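Adenine phosphoribosyltransferase (Leishmania donovani, PDB 1QB7) probably catalyses the magnesium-dependent salvage of adenine, joining the base to 5-phospho-alpha-D-ribose 1-diphosphate to give AMP and diphosphate. Local coordinates at residues A[71-76]-A[137-142]. Numbering follows the deposited sequence.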
loop_
_atom_site.group_PDB
_atom_site.type_symbol
_atom_site.label_atom_id
_atom_site.label_comp_id
_atom_site.label_asym_id
_atom_site.label_seq_id
_atom_site.Cartn_x
_atom_site.Cartn_y
_atom_site.Cartn_z
ATOM N N ALA A 71 1.219 21.437 13.055
ATOM C CA ALA A 71 0.683 20.243 12.411
ATOM C C ALA A 71 1.487 19.750 11.202
ATOM O O ALA A 71 2.129 20.536 10.497
ATOM C CB ALA A 71 -0.764 20.486 12.013
ATOM N N PRO A 72 1.486 18.425 10.970
ATOM C CA PRO A 72 2.212 17.834 9.839
ATOM C C PRO A 72 1.585 18.311 8.524
ATOM O O PRO A 72 0.388 18.590 8.466
ATOM C CB PRO A 72 1.984 16.333 10.035
ATOM C CG PRO A 72 1.775 16.203 11.514
ATOM C CD PRO A 72 0.896 17.377 11.821
ATOM N N THR A 73 2.400 18.418 7.485
ATOM C CA THR A 73 1.925 18.859 6.180
ATOM C C THR A 73 1.835 17.696 5.203
ATOM O O THR A 73 1.108 17.766 4.213
ATOM C CB THR A 73 2.859 19.938 5.574
ATOM O OG1 THR A 73 4.164 19.391 5.364
ATOM C CG2 THR A 73 2.975 21.134 6.503
ATOM N N HIS A 74 2.566 16.620 5.497
ATOM C CA HIS A 74 2.608 15.442 4.625
ATOM C C HIS A 74 2.822 14.143 5.407
ATOM O O HIS A 74 3.431 14.139 6.479
ATOM C CB HIS A 74 3.806 15.527 3.651
ATOM C CG HIS A 74 3.782 16.696 2.710
ATOM N ND1 HIS A 74 4.173 17.965 3.083
ATOM C CD2 HIS A 74 3.484 16.770 1.390
ATOM C CE1 HIS A 74 4.114 18.766 2.035
ATOM N NE2 HIS A 74 3.699 18.065 0.996
ATOM N N ILE A 75 2.344 13.042 4.833
ATOM C CA ILE A 75 2.549 11.702 5.395
ATOM C C ILE A 75 3.348 10.985 4.289
ATOM O O ILE A 75 2.964 11.033 3.117
ATOM C CB ILE A 75 1.232 10.908 5.602
ATOM C CG1 ILE A 75 0.261 11.644 6.541
ATOM C CG2 ILE A 75 1.553 9.506 6.110
ATOM C CD1 ILE A 75 0.672 11.700 7.979
ATOM N N LEU A 76 4.486 10.397 4.640
ATOM C CA LEU A 76 5.310 9.680 3.666
ATOM C C LEU A 76 5.368 8.214 4.082
ATOM O O LEU A 76 5.961 7.874 5.105
ATOM C CB LEU A 76 6.720 10.282 3.594
ATOM C CG LEU A 76 7.775 9.593 2.705
ATOM C CD1 LEU A 76 7.366 9.603 1.241
ATOM C CD2 LEU A 76 9.116 10.277 2.856
ATOM N N LYS A 137 10.097 22.892 0.548
ATOM C CA LYS A 137 10.736 23.594 1.649
ATOM C C LYS A 137 9.663 23.964 2.662
ATOM O O LYS A 137 8.565 24.387 2.291
ATOM C CB LYS A 137 11.410 24.863 1.123
ATOM C CG LYS A 137 12.052 25.742 2.181
ATOM C CD LYS A 137 12.756 26.911 1.515
ATOM C CE LYS A 137 13.435 27.816 2.527
ATOM N NZ LYS A 137 14.042 29.002 1.846
ATOM N N GLY A 138 9.966 23.749 3.936
ATOM C CA GLY A 138 9.008 24.071 4.972
ATOM C C GLY A 138 8.049 22.955 5.347
ATOM O O GLY A 138 7.353 23.069 6.356
ATOM N N SER A 139 8.002 21.885 4.552
ATOM C CA SER A 139 7.115 20.754 4.838
ATOM C C SER A 139 7.526 20.033 6.115
ATOM O O SER A 139 8.708 19.944 6.440
ATOM C CB SER A 139 7.123 19.742 3.692
ATOM O OG SER A 139 6.706 20.315 2.466
ATOM N N ARG A 140 6.531 19.554 6.850
ATOM C CA ARG A 140 6.752 18.812 8.083
ATOM C C ARG A 140 6.154 17.443 7.787
ATOM O O ARG A 140 4.935 17.268 7.748
ATOM C CB ARG A 140 6.076 19.526 9.251
ATOM C CG ARG A 140 6.696 20.898 9.534
ATOM C CD ARG A 140 5.986 21.645 10.657
ATOM N NE ARG A 140 4.596 21.959 10.323
ATOM C CZ ARG A 140 4.204 22.994 9.577
ATOM N NH1 ARG A 140 5.097 23.838 9.073
ATOM N NH2 ARG A 140 2.913 23.188 9.338
ATOM N N VAL A 141 7.045 16.484 7.564
ATOM C CA VAL A 141 6.682 15.136 7.160
ATOM C C VAL A 141 6.680 14.041 8.209
ATOM O O VAL A 141 7.648 13.866 8.947
ATOM C CB VAL A 141 7.631 14.672 6.022
ATOM C CG1 VAL A 141 7.123 13.390 5.378
ATOM C CG2 VAL A 141 7.808 15.782 4.993
ATOM N N VAL A 142 5.591 13.282 8.233
ATOM C CA VAL A 142 5.463 12.142 9.126
ATOM C C VAL A 142 5.793 10.909 8.283
ATOM O O VAL A 142 5.193 10.687 7.223
ATOM C CB VAL A 142 4.035 12.002 9.684
ATOM C CG1 VAL A 142 3.887 10.691 10.457
ATOM C CG2 VAL A 142 3.715 13.184 10.587
#
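Ala71 O takes two hydrogen bonds from one side of the Arg140 guanidinium, from NE (2.9 Å) and NH2 (3.0 Å), and lies close to the plane of that group. The bend at chi3 (-63°) folds the arginine back to reach it, and the methyl of Thr73, CG2, lies above the guanidinium near its margin. The backbone of Arg140 is held as well. Its O accepts from Thr73 N at 2.8 Å and, weakly, from His74 N, while its N donates to Thr73 OG1, also at 2.8 Å. With chi1 at 62°, that hydroxyl is tucked over its own main chain and also hydrogen-bonds His74 ND1; it takes the place of a main-chain carbonyl as acceptor for Arg140 N where the sheet begins, and its bond to ND1 probably helps fix the turn of the imidazole. Ser139 OG approaches His74 CE1 obliquely at 3.1 Å, but its hydrogen bond goes to Gly136 O.

Regular parallel pairing follows, with nearly straight bonds from Val142 N to His74 O and from Leu76 N to Val142 O (2.7 Å). On one face of the sheet Ile75 CD1 lies against Val142 CB, and Val142 CG2 meets Pro72 CB at 3.6 Å; on the other, Val141 CG1 packs on Leu76 CB.

The contact joins the starts of neighbouring parallel strands 74-78 and 140-145, with the loops that lead into them, in the core sheet of the type I phosphoribosyltransferase fold. Tyr65 of helix 51-67 packs on Pro72 and Val142, strand 97-100 flanks Ile75 and Leu76, strand 167-173 borders Arg140 and Val142, and strand 140-145 runs on to the magnesium ligand Asp145.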